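Local coordinates for rhizobiales Sp. Pch2 (Marine metagenome, PDB 6PB3), which is a Trip13-like AAA+ ATPase that probably uses ATP to remodel HORMA domain proteins, regulating a bacterial cGAS-like enzyme in bacteriophage immunity, at residues L39-S53 against V67-L79. Numbering follows the deposited sequence.
Sequences LSKMLAVLVNPDGLS and VKNVIRRPPLIVL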
ATOM      1  N   LEU A  39     -25.171  -0.753  25.481  1.00 46.14           N
ATOM      2  CA  LEU A  39     -25.080   0.700  25.444  1.00 49.26           C
ATOM      3  C   LEU A  39     -25.957   1.315  26.521  1.00 60.90           C
ATOM      4  O   LEU A  39     -25.510   2.189  27.269  1.00 51.73           O
ATOM      5  CB  LEU A  39     -25.455   1.222  24.051  1.00 42.87           C
ATOM      6  CG  LEU A  39     -25.367   2.739  23.870  1.00 48.44           C
ATOM      7  CD1 LEU A  39     -23.947   3.204  24.241  1.00 51.69           C
ATOM      8  CD2 LEU A  39     -25.758   3.227  22.449  1.00 43.97           C
ATOM      9  N   SER A  40     -27.195   0.824  26.658  1.00 49.58           N
ATOM     10  CA  SER A  40     -28.116   1.416  27.622  1.00 50.80           C
ATOM     11  C   SER A  40     -27.630   1.194  29.051  1.00 52.00           C
ATOM     12  O   SER A  40     -27.692   2.100  29.894  1.00 49.04           O
ATOM     13  CB  SER A  40     -29.536   0.837  27.426  1.00 48.54           C
ATOM     14  OG  SER A  40     -30.284   0.949  28.613  1.00 77.17           O
ATOM     15  N   LYS A  41     -27.182  -0.019  29.359  1.00 51.69           N
ATOM     16  CA  LYS A  41     -26.805  -0.301  30.739  1.00 50.12           C
ATOM     17  C   LYS A  41     -25.501   0.405  31.120  1.00 55.51           C
ATOM     18  O   LYS A  41     -25.352   0.862  32.261  1.00 51.54           O
ATOM     19  CB  LYS A  41     -26.706  -1.811  30.943  1.00 47.06           C
ATOM     20  CG  LYS A  41     -28.058  -2.557  30.866  1.00 48.95           C
ATOM     21  CD  LYS A  41     -27.823  -4.065  30.781  1.00 54.43           C
ATOM     22  CE  LYS A  41     -29.102  -4.884  31.039  1.00 56.95           C
ATOM     23  NZ  LYS A  41     -28.759  -6.342  31.036  1.00 64.18           N
HETATM   24  N   MSE A  42     -24.548   0.507  30.189  1.00 55.97           N
HETATM   25  CA  MSE A  42     -23.264   1.168  30.485  1.00 50.25           C
HETATM   26  C   MSE A  42     -23.481   2.650  30.781  1.00 61.88           C
HETATM   27  O   MSE A  42     -22.913   3.207  31.733  1.00 49.64           O
HETATM   28  CB  MSE A  42     -22.272   1.004  29.322  1.00 49.41           C
HETATM   29  CG  MSE A  42     -20.862   1.534  29.608  1.00 54.72           C
HETATM   30 SE   MSE A  42     -19.969   0.670  31.141  0.68 67.00          SE
HETATM   31  CE  MSE A  42     -20.215   1.960  32.460  1.00 69.10           C
ATOM     32  N   LEU A  43     -24.311   3.278  29.946  1.00 52.08           N
ATOM     33  CA  LEU A  43     -24.708   4.660  30.183  1.00 48.21           C
ATOM     34  C   LEU A  43     -25.363   4.819  31.553  1.00 55.25           C
ATOM     35  O   LEU A  43     -25.078   5.782  32.279  1.00 53.16           O
ATOM     36  CB  LEU A  43     -25.647   5.131  29.065  1.00 48.57           C
ATOM     37  CG  LEU A  43     -25.072   5.467  27.675  1.00 55.07           C
ATOM     38  CD1 LEU A  43     -26.169   5.470  26.602  1.00 51.70           C
ATOM     39  CD2 LEU A  43     -24.331   6.834  27.688  1.00 46.87           C
ATOM     40  N   ALA A  44     -26.250   3.893  31.931  1.00 56.07           N
ATOM     41  CA  ALA A  44     -26.884   4.000  33.245  1.00 45.14           C
ATOM     42  C   ALA A  44     -25.840   3.934  34.358  1.00 61.06           C
ATOM     43  O   ALA A  44     -25.900   4.686  35.342  1.00 52.40           O
ATOM     44  CB  ALA A  44     -27.931   2.891  33.415  1.00 48.37           C
ATOM     45  N   VAL A  45     -24.870   3.034  34.213  1.00 51.88           N
ATOM     46  CA  VAL A  45     -23.806   2.913  35.200  1.00 60.44           C
ATOM     47  C   VAL A  45     -22.972   4.190  35.265  1.00 58.96           C
ATOM     48  O   VAL A  45     -22.607   4.651  36.354  1.00 55.44           O
ATOM     49  CB  VAL A  45     -22.947   1.686  34.858  1.00 64.33           C
ATOM     50  CG1 VAL A  45     -21.711   1.625  35.741  1.00 75.26           C
ATOM     51  CG2 VAL A  45     -23.800   0.423  34.972  1.00 53.49           C
ATOM     52  N   LEU A  46     -22.659   4.782  34.108  1.00 51.47           N
ATOM     53  CA  LEU A  46     -21.800   5.964  34.091  1.00 58.78           C
ATOM     54  C   LEU A  46     -22.460   7.152  34.774  1.00 69.56           C
ATOM     55  O   LEU A  46     -21.780   7.968  35.406  1.00 61.05           O
ATOM     56  CB  LEU A  46     -21.430   6.325  32.656  1.00 52.45           C
ATOM     57  CG  LEU A  46     -20.482   5.362  31.948  1.00 48.47           C
ATOM     58  CD1 LEU A  46     -20.173   5.874  30.544  1.00 46.62           C
ATOM     59  CD2 LEU A  46     -19.204   5.166  32.777  1.00 48.44           C
ATOM     60  N   VAL A  47     -23.778   7.282  34.645  1.00 66.70           N
ATOM     61  CA  VAL A  47     -24.458   8.408  35.275  1.00 67.80           C
ATOM     62  C   VAL A  47     -24.880   8.096  36.699  1.00 58.79           C
ATOM     63  O   VAL A  47     -24.973   9.005  37.527  1.00 68.83           O
ATOM     64  CB  VAL A  47     -25.671   8.847  34.445  1.00 78.72           C
ATOM     65  CG1 VAL A  47     -25.227   9.223  33.053  1.00 66.06           C
ATOM     66  CG2 VAL A  47     -26.727   7.756  34.419  1.00 78.42           C
ATOM     67  N   ASN A  48     -25.135   6.834  37.009  1.00 67.08           N
ATOM     68  CA  ASN A  48     -25.587   6.432  38.338  1.00 69.45           C
ATOM     69  C   ASN A  48     -24.784   5.226  38.792  1.00 67.72           C
ATOM     70  O   ASN A  48     -25.315   4.115  38.874  1.00 68.11           O
ATOM     71  CB  ASN A  48     -27.085   6.122  38.331  1.00 78.74           C
ATOM     72  CG  ASN A  48     -27.613   5.796  39.715  1.00 82.47           C
ATOM     73  OD1 ASN A  48     -27.201   6.404  40.709  1.00 76.54           O
ATOM     74  ND2 ASN A  48     -28.515   4.818  39.790  1.00 74.56           N
ATOM     75  N   PRO A  49     -23.495   5.415  39.109  1.00 75.02           N
ATOM     76  CA  PRO A  49     -22.646   4.260  39.451  1.00 71.00           C
ATOM     77  C   PRO A  49     -23.087   3.530  40.705  1.00 80.85           C
ATOM     78  O   PRO A  49     -22.702   2.366  40.894  1.00 76.29           O
ATOM     79  CB  PRO A  49     -21.247   4.878  39.637  1.00 74.14           C
ATOM     80  CG  PRO A  49     -21.351   6.313  39.225  1.00 83.05           C
ATOM     81  CD  PRO A  49     -22.789   6.701  39.272  1.00 72.25           C
ATOM     82  N   ASP A  50     -23.871   4.172  41.576  1.00 85.83           N
ATOM     83  CA  ASP A  50     -24.337   3.499  42.783  1.00 90.41           C
ATOM     84  C   ASP A  50     -25.169   2.265  42.454  1.00 84.50           C
ATOM     85  O   ASP A  50     -25.119   1.270  43.188  1.00 77.16           O
ATOM     86  CB  ASP A  50     -25.131   4.475  43.651  1.00 91.46           C
ATOM     87  CG  ASP A  50     -24.289   5.650  44.126  1.00 96.36           C
ATOM     88  OD1 ASP A  50     -23.049   5.495  44.224  1.00 95.60           O
ATOM     89  OD2 ASP A  50     -24.863   6.725  44.407  1.00106.91           O
ATOM     90  N   GLY A  51     -25.912   2.302  41.346  1.00 74.72           N
ATOM     91  CA  GLY A  51     -26.736   1.164  40.981  1.00 83.62           C
ATOM     92  C   GLY A  51     -25.921  -0.082  40.690  1.00 77.88           C
ATOM     93  O   GLY A  51     -26.371  -1.200  40.949  1.00 71.16           O
ATOM     94  N   LEU A  52     -24.715   0.091  40.138  1.00 75.58           N
ATOM     95  CA  LEU A  52     -23.842  -1.062  39.917  1.00 65.70           C
ATOM     96  C   LEU A  52     -23.274  -1.576  41.234  1.00 73.18           C
ATOM     97  O   LEU A  52     -23.209  -2.792  41.458  1.00 77.17           O
ATOM     98  CB  LEU A  52     -22.704  -0.702  38.960  1.00 63.10           C
ATOM     99  CG  LEU A  52     -21.753  -1.847  38.589  1.00 72.12           C
ATOM    100  CD1 LEU A  52     -22.519  -2.952  37.858  1.00 71.15           C
ATOM    101  CD2 LEU A  52     -20.603  -1.342  37.724  1.00 70.37           C
ATOM    102  N   SER A  53     -22.856  -0.665  42.115  1.00 79.41           N
ATOM    103  CA  SER A  53     -22.375  -1.082  43.429  1.00 80.71           C
ATOM    104  C   SER A  53     -23.452  -1.840  44.190  1.00 74.26           C
ATOM    105  O   SER A  53     -23.175  -2.875  44.805  1.00 87.32           O
ATOM    106  CB  SER A  53     -21.918   0.129  44.236  1.00 74.45           C
ATOM    107  OG  SER A  53     -21.079   0.960  43.461  1.00 93.55           O
ATOM    108  N   VAL A  67     -16.496  -5.049  39.977  1.00 85.54           N
ATOM    109  CA  VAL A  67     -16.955  -3.773  39.443  1.00 93.64           C
ATOM    110  C   VAL A  67     -15.954  -2.655  39.661  1.00107.00           C
ATOM    111  O   VAL A  67     -16.134  -1.568  39.084  1.00104.79           O
ATOM    112  CB  VAL A  67     -18.321  -3.372  40.038  1.00 89.86           C
ATOM    113  CG1 VAL A  67     -19.369  -4.407  39.685  1.00 92.47           C
ATOM    114  CG2 VAL A  67     -18.204  -3.216  41.538  1.00 83.69           C
ATOM    115  N   LYS A  68     -14.914  -2.876  40.475  1.00 97.57           N
ATOM    116  CA  LYS A  68     -13.922  -1.835  40.716  1.00 98.25           C
ATOM    117  C   LYS A  68     -13.363  -1.300  39.408  1.00108.06           C
ATOM    118  O   LYS A  68     -13.134  -0.093  39.268  1.00110.65           O
ATOM    119  CB  LYS A  68     -12.791  -2.370  41.601  1.00 84.71           C
ATOM    120  N   ASN A  69     -13.155  -2.184  38.429  1.00121.84           N
ATOM    121  CA  ASN A  69     -12.679  -1.725  37.131  1.00128.39           C
ATOM    122  C   ASN A  69     -13.760  -0.954  36.379  1.00124.87           C
ATOM    123  O   ASN A  69     -13.467   0.081  35.772  1.00137.80           O
ATOM    124  CB  ASN A  69     -12.163  -2.907  36.303  1.00132.95           C
ATOM    125  CG  ASN A  69     -13.105  -4.102  36.319  1.00134.55           C
ATOM    126  OD1 ASN A  69     -14.323  -3.951  36.400  1.00136.29           O
ATOM    127  ND2 ASN A  69     -12.537  -5.302  36.240  1.00130.97           N
ATOM    128  N   VAL A  70     -15.015  -1.416  36.431  1.00103.93           N
ATOM    129  CA  VAL A  70     -16.054  -0.839  35.573  1.00 86.04           C
ATOM    130  C   VAL A  70     -16.410   0.576  36.012  1.00 75.83           C
ATOM    131  O   VAL A  70     -16.687   1.448  35.182  1.00 79.95           O
ATOM    132  CB  VAL A  70     -17.303  -1.740  35.553  1.00 81.06           C
ATOM    133  CG1 VAL A  70     -18.421  -1.072  34.786  1.00 82.57           C
ATOM    134  CG2 VAL A  70     -16.987  -3.069  34.944  1.00 78.19           C
ATOM    135  N   ILE A  71     -16.417   0.831  37.315  1.00 87.22           N
ATOM    136  CA  ILE A  71     -16.970   2.087  37.809  1.00 95.06           C
ATOM    137  C   ILE A  71     -16.015   3.238  37.537  1.00 98.89           C
ATOM    138  O   ILE A  71     -16.418   4.309  37.070  1.00118.51           O
ATOM    139  CB  ILE A  71     -17.297   1.966  39.306  1.00107.98           C
ATOM    140  CG1 ILE A  71     -18.605   1.205  39.486  1.00103.09           C
ATOM    141  CG2 ILE A  71     -17.378   3.337  39.951  1.00111.68           C
ATOM    142  CD1 ILE A  71     -19.060   1.147  40.918  1.00101.58           C
ATOM    143  N   ARG A  72     -14.732   3.032  37.806  1.00104.25           N
ATOM    144  CA  ARG A  72     -13.763   4.122  37.772  1.00107.59           C
ATOM    145  C   ARG A  72     -13.401   4.575  36.356  1.00 97.20           C
ATOM    146  O   ARG A  72     -12.545   5.456  36.211  1.00 97.11           O
ATOM    147  CB  ARG A  72     -12.497   3.703  38.528  1.00 97.49           C
ATOM    148  N   ARG A  73     -14.024   4.019  35.319  1.00 91.85           N
ATOM    149  CA  ARG A  73     -13.635   4.354  33.957  1.00 67.88           C
ATOM    150  C   ARG A  73     -14.109   5.756  33.583  1.00 57.00           C
ATOM    151  O   ARG A  73     -15.209   6.165  33.958  1.00 60.25           O
ATOM    152  CB  ARG A  73     -14.234   3.365  32.966  1.00 79.30           C
ATOM    153  CG  ARG A  73     -13.993   1.919  33.263  1.00 66.41           C
ATOM    154  CD  ARG A  73     -12.497   1.597  33.315  1.00 79.51           C
ATOM    155  NE  ARG A  73     -11.678   2.260  32.299  1.00 91.87           N
ATOM    156  CZ  ARG A  73     -11.619   1.898  31.020  1.00 85.88           C
ATOM    157  NH1 ARG A  73     -12.365   0.889  30.575  1.00 79.29           N
ATOM    158  NH2 ARG A  73     -10.815   2.551  30.186  1.00 72.53           N
ATOM    159  N   PRO A  74     -13.325   6.490  32.796  1.00 56.05           N
ATOM    160  CA  PRO A  74     -13.836   7.740  32.228  1.00 62.33           C
ATOM    161  C   PRO A  74     -15.129   7.491  31.490  1.00 54.54           C
ATOM    162  O   PRO A  74     -15.318   6.426  30.869  1.00 50.30           O
ATOM    163  CB  PRO A  74     -12.713   8.176  31.273  1.00 69.88           C
ATOM    164  CG  PRO A  74     -11.508   7.375  31.665  1.00 65.81           C
ATOM    165  CD  PRO A  74     -12.044   6.083  32.205  1.00 63.18           C
ATOM    166  N   PRO A  75     -16.087   8.440  31.549  1.00 50.12           N
ATOM    167  CA  PRO A  75     -17.456   8.218  31.012  1.00 49.55           C
ATOM    168  C   PRO A  75     -17.572   8.405  29.503  1.00 56.19           C
ATOM    169  O   PRO A  75     -18.271   9.284  28.994  1.00 55.51           O
ATOM    170  CB  PRO A  75     -18.287   9.244  31.796  1.00 51.24           C
ATOM    171  CG  PRO A  75     -17.337  10.357  32.077  1.00 53.38           C
ATOM    172  CD  PRO A  75     -15.958   9.738  32.238  1.00 51.23           C
ATOM    173  N   LEU A  76     -16.913   7.521  28.757  1.00 47.08           N
ATOM    174  CA  LEU A  76     -16.912   7.547  27.302  1.00 51.90           C
ATOM    175  C   LEU A  76     -17.255   6.157  26.796  1.00 55.21           C
ATOM    176  O   LEU A  76     -16.699   5.166  27.278  1.00 52.69           O
ATOM    177  CB  LEU A  76     -15.542   7.988  26.755  1.00 48.95           C
ATOM    178  CG  LEU A  76     -15.252   7.700  25.276  1.00 54.92           C
ATOM    179  CD1 LEU A  76     -16.059   8.614  24.350  1.00 50.12           C
ATOM    180  CD2 LEU A  76     -13.742   7.815  24.973  1.00 56.96           C
ATOM    181  N   ILE A  77     -18.148   6.086  25.814  1.00 51.15           N
ATOM    182  CA  ILE A  77     -18.506   4.832  25.161  1.00 50.19           C
ATOM    183  C   ILE A  77     -18.272   4.991  23.669  1.00 49.62           C
ATOM    184  O   ILE A  77     -18.746   5.957  23.056  1.00 56.64           O
ATOM    185  CB  ILE A  77     -19.966   4.429  25.443  1.00 48.03           C
ATOM    186  CG1 ILE A  77     -20.187   4.305  26.947  1.00 46.64           C
ATOM    187  CG2 ILE A  77     -20.283   3.102  24.747  1.00 44.52           C
ATOM    188  CD1 ILE A  77     -21.651   4.192  27.365  1.00 44.96           C
ATOM    189  N   VAL A  78     -17.554   4.040  23.083  1.00 49.68           N
ATOM    190  CA  VAL A  78     -17.212   4.066  21.668  1.00 54.84           C
ATOM    191  C   VAL A  78     -18.075   3.040  20.947  1.00 53.28           C
ATOM    192  O   VAL A  78     -18.133   1.874  21.356  1.00 49.96           O
ATOM    193  CB  VAL A  78     -15.715   3.785  21.459  1.00 51.39           C
ATOM    194  CG1 VAL A  78     -15.395   3.585  19.967  1.00 49.20           C
ATOM    195  CG2 VAL A  78     -14.895   4.948  21.988  1.00 46.04           C
ATOM    196  N   LEU A  79     -18.752   3.473  19.886  1.00 52.52           N
ATOM    197  CA  LEU A  79     -19.454   2.585  18.964  1.00 42.04           C
ATOM    198  C   LEU A  79     -18.629   2.506  17.696  1.00 47.38           C
ATOM    199  O   LEU A  79     -18.459   3.518  17.009  1.00 59.57           O
ATOM    200  CB  LEU A  79     -20.870   3.090  18.656  1.00 50.12           C
ATOM    201  CG  LEU A  79     -21.811   3.445  19.803  1.00 56.22           C
ATOM    202  CD1 LEU A  79     -23.243   3.678  19.248  1.00 53.15           C
ATOM    203  CD2 LEU A  79     -21.821   2.366  20.861  1.00 49.60           C
TER
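Helix 39-47 runs almost antiparallel to strand 76-79, at 165° between their directions and 9.6 Å between their axes, and Pro49 to Ser53 then continue the contact along 67-71. No hydrogen bond crosses between the segments, so the evidence is of close apolar approach. On the strand, Ile77 points at the helix and is met by four of its residues. Its CD1 lies 3.6 Å from CG of Met42, a selenomethionine, and 3.7 Å from CG of Leu43, while Leu46 CD1 comes within 3.9 Å of the same Ile77 CD1. With chi1 of Ile77 at -58°, CG1 is turned opposite the carbonyl carbon, sending the CG1-CD1 arm toward these three; CG2 makes the closer contact with Leu39 CD1, which also reaches Ile77 CD1. Leu79 meets Leu39 about perpendicularly, Leu39 CD1 to Leu79 CD2 4.1 Å. Backbone bonds from Ile77 to Val199 and Met201, and from Val78 to Glu219, place this strand inside the sheet of the AAA+ ATPase domain. Helix 39-47 packs on one sheet face: Ile77 and Leu79 point to it, Leu76 and Val78 away, and Leu39 reaches Ile221, Leu43 Ala198 and Ile200, on neighbouring strands. At the inverse gamma turn centred on Pro75, Leu46 CD1 rests 3.6 Å from Pro75 CA, nearer to CA and the carbonyl carbon than to CB. Farther along, Leu52 faces Val67 end to end, CG to CG1 3.7 Å, whereas its CD2 touches both Val70 CG1 and Ile71 CG1. Met42 and Leu52 also pack on Leu281 and Tyr284, respectively, of a second subunit. Ser53 OG, weakly bonded to Pro49 O, lies 3.3 Å from Ile71 CD1.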